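Local structure of aminopeptidase C (4K7C) at residues S62-K65 and Q66-R69; M160-Y164 and S165-S169; G318-V321 and G322-S325. The protein probably removes residues from the N-terminal end of peptides, as a papain-like cysteine aminopeptidase. All blocks are in the same frame, centred on the assembly; numbering follows the deposited sequence. Where two conformers were deposited one is given.

Contact 1 (S62-K65 and Q66-R69); sequences SNQK and QSGR
The backbone oxygen of Q64 is gripped by two side chains from further round the same turn, S67 and R69. S67 OG donates to Q64 O at 2.8 Å. R69 NH2 reaches Q64 O at 3.2 Å in a nearly straight bond (168°). The two donors come from opposite faces of the carbonyl plane. S67 OG also accepts from R69 NE at 2.8 Å, so a closed ring of three bonds joins these residues. Both Q64 O and S67 OG lie at the guanidinium edge, in its plane, which should fix the rotation of the group. F100 makes a cation-pi contact with R69. The torsion of S67 (chi1 73°) sets OG between its backbone N and carbonyl carbon, turned to the Q64 side.

The Q64 side chain closes the turn with a further bond. Its NE2 donates to S67 O at 2.9 Å, with the acceptor close to the amide plane. The other end of the amide, OE1, bonds to S386 OG, so the amide is held at both ends. This is the tight, largely buried part.

The K65 and Q66 side is looser. Both residues are exposed, and their chains run extended from the turn. Contact here is mainly through backbone: S67 N makes a weak bond to K65 O at 2.9 Å, with Q66 at the centre of an inverse gamma turn. Just before, N63 OD1 accepts from K65 N at 2.9 Å, an Asx turn. A water on N63 O also approaches R69 NH2, weakly.

R69 sits at the N-cap position of helix 70-87, whose first residue is C70. C70 is consistent with the nucleophilic cysteine of papain-like peptidases, and Q64 probably corresponds to their oxyanion-hole glutamine.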
ATOM      1  N   SER A  62      10.797 -23.275   2.863  1.00 17.95           N
ATOM      2  CA  SER A  62      11.556 -22.332   3.665  0.50 17.27           C
ATOM      3  C   SER A  62      11.865 -21.097   2.767  1.00 17.71           C
ATOM      4  O   SER A  62      11.522 -21.068   1.558  1.00 17.07           O
ATOM      5  CB  SER A  62      12.861 -23.012   4.179  0.50 17.67           C
ATOM      6  OG  SER A  62      13.587 -23.608   3.125  0.50 15.80           O
ATOM      7  N   ASN A  63      12.495 -20.083   3.329  1.00 16.63           N
ATOM      8  CA  ASN A  63      12.749 -18.825   2.639  1.00 17.47           C
ATOM      9  C   ASN A  63      14.035 -18.218   3.148  1.00 18.08           C
ATOM     10  O   ASN A  63      14.136 -17.794   4.322  1.00 18.99           O
ATOM     11  CB  ASN A  63      11.601 -17.829   2.909  1.00 19.38           C
ATOM     12  CG  ASN A  63      11.716 -16.591   2.053  1.00 17.43           C
ATOM     13  OD1 ASN A  63      12.704 -16.373   1.364  1.00 20.23           O
ATOM     14  ND2 ASN A  63      10.695 -15.760   2.111  1.00 21.30           N
ATOM     15  N   GLN A  64      15.036 -18.195   2.276  1.00 18.80           N
ATOM     16  CA  GLN A  64      16.360 -17.648   2.547  1.00 18.36           C
ATOM     17  C   GLN A  64      16.458 -16.137   2.555  1.00 17.96           C
ATOM     18  O   GLN A  64      17.451 -15.567   3.017  1.00 16.98           O
ATOM     19  CB  GLN A  64      17.333 -18.253   1.528  1.00 18.29           C
ATOM     20  CG  GLN A  64      17.275 -17.618   0.137  1.00 19.91           C
ATOM     21  CD  GLN A  64      17.954 -18.452  -0.873  1.00 19.55           C
ATOM     22  OE1 GLN A  64      17.634 -19.632  -1.060  1.00 22.76           O
ATOM     23  NE2 GLN A  64      18.978 -17.898  -1.453  1.00 21.96           N
ATOM     24  N   LYS A  65      15.413 -15.480   2.070  1.00 18.42           N
ATOM     25  CA  LYS A  65      15.379 -14.027   2.025  1.00 17.27           C
ATOM     26  C   LYS A  65      16.540 -13.446   1.249  1.00 18.10           C
ATOM     27  O   LYS A  65      16.962 -14.060   0.255  1.00 16.95           O
ATOM     28  CB  LYS A  65      15.170 -13.496   3.441  1.00 18.95           C
ATOM     29  CG  LYS A  65      13.845 -14.032   3.954  1.00 20.14           C
ATOM     30  CD  LYS A  65      13.388 -13.330   5.217  1.00 24.65           C
ATOM     31  CE  LYS A  65      12.013 -13.827   5.679  1.00 28.74           C
ATOM     32  NZ  LYS A  65      11.649 -13.287   7.026  1.00 29.47           N
ATOM     33  N   GLN A  66      17.106 -12.334   1.704  1.00 16.16           N
ATOM     34  CA  GLN A  66      18.093 -11.653   0.947  1.00 17.47           C
ATOM     35  C   GLN A  66      19.462 -12.163   1.405  1.00 15.55           C
ATOM     36  O   GLN A  66      20.316 -11.443   1.940  1.00 15.36           O
ATOM     37  CB  GLN A  66      17.933 -10.133   1.085  1.00 19.29           C
ATOM     38  CG  GLN A  66      16.588  -9.656   0.591  1.00 23.76           C
ATOM     39  CD  GLN A  66      16.389  -8.184   0.883  1.00 28.60           C
ATOM     40  OE1 GLN A  66      15.873  -7.796   1.941  1.00 36.71           O
ATOM     41  NE2 GLN A  66      16.737  -7.370  -0.054  1.00 37.05           N
ATOM     42  N   SER A  67      19.698 -13.409   1.024  1.00 16.50           N
ATOM     43  CA  SER A  67      20.969 -14.005   1.267  1.00 17.23           C
ATOM     44  C   SER A  67      21.209 -15.058   0.168  1.00 18.50           C
ATOM     45  O   SER A  67      20.279 -15.436  -0.571  1.00 19.45           O
ATOM     46  CB  SER A  67      20.988 -14.712   2.653  1.00 16.08           C
ATOM     47  OG  SER A  67      20.232 -15.891   2.614  1.00 15.85           O
ATOM     48  N   GLY A  68      22.474 -15.436   0.000  1.00 18.31           N
ATOM     49  CA  GLY A  68      22.852 -16.473  -1.019  1.00 18.05           C
ATOM     50  C   GLY A  68      23.062 -17.856  -0.397  1.00 17.65           C
ATOM     51  O   GLY A  68      24.028 -18.562  -0.747  1.00 21.29           O
ATOM     52  N   ARG A  69      22.105 -18.307   0.420  1.00 18.11           N
ATOM     53  CA  ARG A  69      22.273 -19.482   1.224  1.00 18.43           C
ATOM     54  C   ARG A  69      21.527 -20.668   0.595  1.00 20.04           C
ATOM     55  O   ARG A  69      21.275 -21.640   1.279  1.00 17.84           O
ATOM     56  CB  ARG A  69      21.768 -19.268   2.674  1.00 19.67           C
ATOM     57  CG  ARG A  69      22.576 -18.306   3.436  1.00 19.31           C
ATOM     58  CD  ARG A  69      22.068 -18.067   4.849  1.00 19.64           C
ATOM     59  NE  ARG A  69      20.712 -17.501   4.838  1.00 18.39           N
ATOM     60  CZ  ARG A  69      19.909 -17.434   5.868  1.00 17.56           C
ATOM     61  NH1 ARG A  69      20.212 -17.973   7.061  1.00 16.45           N
ATOM     62  NH2 ARG A  69      18.722 -16.869   5.706  1.00 18.79           N
TER
HETATM   63  O   HOH W   1      15.413 -16.591   6.320  1.00 22.22           O

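Contact 2 (M160-Y164 and S165-S169); sequences MPETY and SSSKS
E162 reaches across to S166 and S167 with one carboxylate oxygen, and its chain can be followed outward. CB lies 3.4 Å from S166 OG. CG stands about equally far from both serine hydroxyls. The chain then bends (chi2 -77°), which turns the carboxylate back over the serines and brings CD to 3.2 Å from S166 OG. At the tip, OE1 accepts from S167 OG at 2.6 Å and from S166 OG at 2.7 Å. S167 comes on the anti side, 27° out of the carboxylate plane. S166 comes from above the plane, on the opposite face. The other oxygen, OE2, has a long, weak ion pair with K157.

S166 OG has a second task: it accepts from T163 N at 2.8 Å. In return S166 N donates to T163 OG1 at 3.3 Å. The two bonds tie T163 and S166 to each other in both directions. T163 OG1 is also bonded to T218 O, next to the end of helix 197-219.

Further along, Y164 and K168 lie side by side and point the same way. K168 CE touches Y164 OH at 3.4 Å, and that hydroxyl bonds to E171. Y164 also packs on G34 of a second subunit, so this loop borders a subunit interface.

R69 NH2 forms a salt bridge to E162 OE1. With two hydroxyl donors and an arginine on one oxygen, the carboxylate is probably stabilised in its ionised form and firmly oriented.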
HETATM    1  N   MSE A 160      18.375 -21.600  16.999  1.00 17.44           N
HETATM    2  CA  MSE A 160      19.237 -20.547  16.480  1.00 16.41           C
HETATM    3  C   MSE A 160      18.464 -19.803  15.356  1.00 17.56           C
HETATM    4  O   MSE A 160      18.626 -20.117  14.163  1.00 15.79           O
HETATM    5  CB  MSE A 160      20.581 -20.949  15.928  1.00 17.20           C
HETATM    6  CG  MSE A 160      21.377 -19.697  15.908  1.00 19.23           C
HETATM    7 SE   MSE A 160      23.251 -20.059  15.358  1.00 20.69          SE
HETATM    8  CE  MSE A 160      24.059 -18.320  15.660  1.00 20.68           C
ATOM      9  N   PRO A 161      17.574 -18.914  15.772  1.00 18.33           N
ATOM     10  CA  PRO A 161      16.739 -18.176  14.836  1.00 18.68           C
ATOM     11  C   PRO A 161      17.521 -17.229  13.928  1.00 16.37           C
ATOM     12  O   PRO A 161      18.723 -16.851  14.189  1.00 16.01           O
ATOM     13  CB  PRO A 161      15.808 -17.350  15.747  1.00 21.63           C
ATOM     14  CG  PRO A 161      15.955 -17.841  17.117  1.00 22.87           C
ATOM     15  CD  PRO A 161      17.303 -18.535  17.163  1.00 20.80           C
ATOM     16  N   GLU A 162      16.851 -16.799  12.882  1.00 17.05           N
ATOM     17  CA  GLU A 162      17.370 -15.740  12.048  1.00 15.87           C
ATOM     18  C   GLU A 162      17.602 -14.414  12.814  1.00 15.79           C
ATOM     19  O   GLU A 162      16.911 -14.049  13.782  1.00 15.35           O
ATOM     20  CB  GLU A 162      16.429 -15.476  10.807  1.00 16.05           C
ATOM     21  CG  GLU A 162      16.275 -16.717   9.947  1.00 17.02           C
ATOM     22  CD  GLU A 162      17.513 -16.923   9.103  1.00 17.30           C
ATOM     23  OE1 GLU A 162      17.880 -15.948   8.397  1.00 15.09           O
ATOM     24  OE2 GLU A 162      18.088 -18.050   9.158  1.00 16.29           O
ATOM     25  N   THR A 163      18.543 -13.667  12.291  1.00 14.91           N
ATOM     26  CA  THR A 163      18.811 -12.294  12.673  1.00 14.84           C
ATOM     27  C   THR A 163      18.666 -11.374  11.427  1.00 15.20           C
ATOM     28  O   THR A 163      18.308 -11.820  10.349  1.00 15.47           O
ATOM     29  CB  THR A 163      20.210 -12.141  13.215  1.00 13.21           C
ATOM     30  OG1 THR A 163      21.122 -12.346  12.146  1.00 13.84           O
ATOM     31  CG2 THR A 163      20.510 -13.144  14.437  1.00 14.42           C
ATOM     32  N   TYR A 164      18.851 -10.093  11.641  1.00 17.08           N
ATOM     33  CA  TYR A 164      18.880  -9.103  10.542  1.00 15.88           C
ATOM     34  C   TYR A 164      19.812  -9.553   9.469  1.00 17.05           C
ATOM     35  O   TYR A 164      19.421  -9.594   8.342  1.00 15.85           O
ATOM     36  CB  TYR A 164      19.182  -7.674  11.046  1.00 16.17           C
ATOM     37  CG  TYR A 164      19.146  -6.639   9.970  1.00 15.56           C
ATOM     38  CD1 TYR A 164      18.084  -5.760   9.836  1.00 20.51           C
ATOM     39  CD2 TYR A 164      20.210  -6.523   9.083  1.00 18.02           C
ATOM     40  CE1 TYR A 164      18.059  -4.854   8.756  1.00 19.90           C
ATOM     41  CE2 TYR A 164      20.211  -5.577   8.094  1.00 17.87           C
ATOM     42  CZ  TYR A 164      19.141  -4.733   7.972  1.00 20.58           C
ATOM     43  OH  TYR A 164      19.147  -3.784   6.981  1.00 23.79           O
ATOM     44  N   SER A 165      21.065  -9.877   9.805  1.00 14.32           N
ATOM     45  CA  SER A 165      22.100 -10.093   8.825  1.00 14.78           C
ATOM     46  C   SER A 165      21.935 -11.459   8.156  1.00 15.29           C
ATOM     47  O   SER A 165      22.331 -11.631   7.050  1.00 15.79           O
ATOM     48  CB  SER A 165      23.468  -9.992   9.445  1.00 15.95           C
ATOM     49  OG  SER A 165      23.748  -8.718   9.872  1.00 16.61           O
ATOM     50  N   SER A 166      21.396 -12.428   8.876  1.00 14.65           N
ATOM     51  CA  SER A 166      21.301 -13.765   8.276  1.00 15.08           C
ATOM     52  C   SER A 166      20.308 -13.756   7.138  1.00 17.35           C
ATOM     53  O   SER A 166      20.482 -14.491   6.178  1.00 17.40           O
ATOM     54  CB  SER A 166      20.900 -14.868   9.284  1.00 15.30           C
ATOM     55  OG  SER A 166      19.652 -14.685   9.931  1.00 16.34           O
ATOM     56  N   SER A 167      19.273 -12.931   7.256  1.00 17.23           N
ATOM     57  CA  SER A 167      18.228 -12.810   6.270  1.00 18.10           C
ATOM     58  C   SER A 167      18.447 -11.578   5.301  1.00 17.52           C
ATOM     59  O   SER A 167      17.675 -11.366   4.337  1.00 17.50           O
ATOM     60  CB  SER A 167      16.858 -12.825   6.983  1.00 20.51           C
ATOM     61  OG  SER A 167      16.359 -14.172   7.179  1.00 19.27           O
ATOM     62  N   LYS A 168      19.538 -10.824   5.489  1.00 15.63           N
ATOM     63  CA  LYS A 168      19.935  -9.700   4.650  1.00 15.07           C
ATOM     64  C   LYS A 168      21.428  -9.500   4.840  1.00 13.54           C
ATOM     65  O   LYS A 168      21.843  -8.690   5.678  1.00 15.00           O
ATOM     66  CB  LYS A 168      19.152  -8.461   5.032  1.00 17.42           C
ATOM     67  CG  LYS A 168      19.251  -7.231   4.170  1.00 23.84           C
ATOM     68  CD  LYS A 168      18.028  -6.342   4.485  1.00 27.92           C
ATOM     69  CE  LYS A 168      18.204  -4.930   3.954  1.00 37.98           C
ATOM     70  NZ  LYS A 168      19.141  -4.837   2.800  1.00 42.61           N
ATOM     71  N   SER A 169      22.201 -10.352   4.148  1.00 14.78           N
ATOM     72  CA  SER A 169      23.621 -10.526   4.444  1.00 16.45           C
ATOM     73  C   SER A 169      24.561  -9.544   3.783  1.00 16.11           C
ATOM     74  O   SER A 169      25.795  -9.613   3.990  1.00 16.30           O
ATOM     75  CB  SER A 169      24.049 -11.908   4.042  1.00 15.56           C
ATOM     76  OG  SER A 169      23.706 -12.171   2.669  1.00 14.52           O
TER

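Contact 3 (G318-V321 and G322-S325); sequences GSDV and GQSS
D320 and V321 leave the end of strand 315-319 and are met by G322, Q323 and S325. G322 comes first. Its backbone N donates to a water at 2.9 Å, and the same water donates to D320 OD1 at 2.6 Å, so the carboxylate is bridged to the turn.

Q323 follows. Its N donates to D320 O at 3.1 Å, the closing bond of a type I beta turn from D320 to Q323. The side chain lies across D320, with the amide and carboxylate planes almost perpendicular (89°). CG presses close to the carboxylate, 3.3 Å from D320 OD2. The bend at chi2 (-75°) carries NE2 round to the same oxygen, where it makes a weak bond. The stronger partners lie outside: E359 OE2 for Q323 NE2, and S360 OG for D320 OD2. With an alanine at D320, the bridging water and S360 would probably each lose an acceptor and the Q323 side chain would be freer to turn.

S324 turns the chain with a positive phi, and its OG bonds to D333 O. S325 then points back to the first segment. Its OG sits between its backbone N and carbonyl carbon (chi1 60°) and donates to V321 O at 2.6 Å, in the carbonyl plane. R327 NH1 is a second partner of this hydroxyl.

The V321 side chain packs on H364 and M366 of strand 364-374. The type I beta turn is part of the link between strands 315-319 and 325-326 in the beta-rich part of a papain-like fold, and H364 probably corresponds to the catalytic histidine of the family.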
ATOM      1  N   GLY A 318      21.995 -28.680  -8.307  1.00 17.23           N
ATOM      2  CA  GLY A 318      22.554 -27.414  -8.722  1.00 16.31           C
ATOM      3  C   GLY A 318      22.249 -27.108 -10.174  1.00 16.47           C
ATOM      4  O   GLY A 318      22.376 -27.949 -11.029  1.00 16.45           O
ATOM      5  N   SER A 319      21.777 -25.886 -10.421  1.00 17.82           N
ATOM      6  CA  SER A 319      21.330 -25.470 -11.765  1.00 18.61           C
ATOM      7  C   SER A 319      21.594 -23.972 -12.013  1.00 18.34           C
ATOM      8  O   SER A 319      21.948 -23.194 -11.098  1.00 17.66           O
ATOM      9  CB  SER A 319      19.831 -25.759 -11.977  1.00 19.09           C
ATOM     10  OG  SER A 319      18.997 -24.987 -11.143  1.00 18.21           O
ATOM     11  N   ASP A 320      21.374 -23.556 -13.255  1.00 18.86           N
ATOM     12  CA  ASP A 320      21.432 -22.112 -13.578  1.00 16.94           C
ATOM     13  C   ASP A 320      20.000 -21.629 -13.657  1.00 18.20           C
ATOM     14  O   ASP A 320      19.403 -21.623 -14.719  1.00 19.30           O
ATOM     15  CB  ASP A 320      22.172 -21.925 -14.892  1.00 18.56           C
ATOM     16  CG  ASP A 320      22.489 -20.509 -15.237  1.00 16.78           C
ATOM     17  OD1 ASP A 320      21.964 -19.594 -14.620  1.00 19.62           O
ATOM     18  OD2 ASP A 320      23.330 -20.301 -16.173  1.00 17.11           O
ATOM     19  N   VAL A 321      19.444 -21.189 -12.516  1.00 16.78           N
ATOM     20  CA  VAL A 321      18.024 -20.973 -12.412  1.00 18.57           C
ATOM     21  C   VAL A 321      17.560 -19.756 -13.232  1.00 20.74           C
ATOM     22  O   VAL A 321      16.410 -19.723 -13.617  1.00 20.10           O
ATOM     23  CB  VAL A 321      17.645 -20.773 -10.938  1.00 21.25           C
ATOM     24  CG1 VAL A 321      18.122 -19.402 -10.389  1.00 24.88           C
ATOM     25  CG2 VAL A 321      16.180 -21.021 -10.715  1.00 21.86           C
ATOM     26  N   GLY A 322      18.479 -18.832 -13.501  1.00 19.45           N
ATOM     27  CA  GLY A 322      18.201 -17.629 -14.319  1.00 21.62           C
ATOM     28  C   GLY A 322      18.041 -17.883 -15.790  1.00 20.01           C
ATOM     29  O   GLY A 322      17.547 -17.041 -16.467  1.00 17.53           O
ATOM     30  N   GLN A 323      18.411 -19.074 -16.250  1.00 17.29           N
ATOM     31  CA  GLN A 323      18.211 -19.465 -17.672  1.00 17.35           C
ATOM     32  C   GLN A 323      16.783 -19.878 -17.923  1.00 16.42           C
ATOM     33  O   GLN A 323      16.230 -20.720 -17.190  1.00 16.52           O
ATOM     34  CB  GLN A 323      19.106 -20.615 -18.021  1.00 16.25           C
ATOM     35  CG  GLN A 323      20.572 -20.254 -17.963  1.00 17.57           C
ATOM     36  CD  GLN A 323      21.078 -19.398 -19.149  1.00 21.26           C
ATOM     37  OE1 GLN A 323      20.393 -19.222 -20.165  1.00 22.56           O
ATOM     38  NE2 GLN A 323      22.283 -18.929 -19.034  1.00 19.60           N
ATOM     39  N   SER A 324      16.165 -19.291 -18.963  1.00 16.33           N
ATOM     40  CA  SER A 324      14.910 -19.823 -19.557  1.00 18.67           C
ATOM     41  C   SER A 324      13.896 -20.180 -18.469  1.00 17.66           C
ATOM     42  O   SER A 324      13.322 -21.259 -18.362  1.00 18.98           O
ATOM     43  CB  SER A 324      15.257 -20.935 -20.581  1.00 21.56           C
ATOM     44  OG  SER A 324      14.130 -21.405 -21.236  1.00 27.58           O
ATOM     45  N   SER A 325      13.616 -19.159 -17.650  1.00 19.05           N
ATOM     46  CA  SER A 325      12.829 -19.327 -16.489  1.00 18.38           C
ATOM     47  C   SER A 325      11.876 -18.164 -16.208  1.00 15.13           C
ATOM     48  O   SER A 325      12.224 -17.023 -16.348  1.00 16.43           O
ATOM     49  CB  SER A 325      13.707 -19.572 -15.228  1.00 15.77           C
ATOM     50  OG  SER A 325      14.560 -18.494 -15.024  1.00 17.39           O
TER
HETATM   51  O   HOH W   2      21.167 -18.071 -12.622  1.00 30.53           O

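Along the chain the contacts come in series: 62-69, then 160-169, then 318-325. Contacts 1 and 2 are neighbours, with centres 9 Å apart. Their loops meet directly, where Q66 N lies 2.9 Å from S167 O, a probable hydrogen bond. Contact 1 leads into helix 70-87, and contact 2 into helix 170-192. Contact 3 lies apart, at the end of strand 315-319 and in the loop that follows, beside strand 364-374. Its centre is about 17 Å from that of contact 1 and about 26 Å from that of contact 2. Contacts 1 and 3 thus fall near C70 and H364, consistent with the helical and beta sides of a papain-like active site.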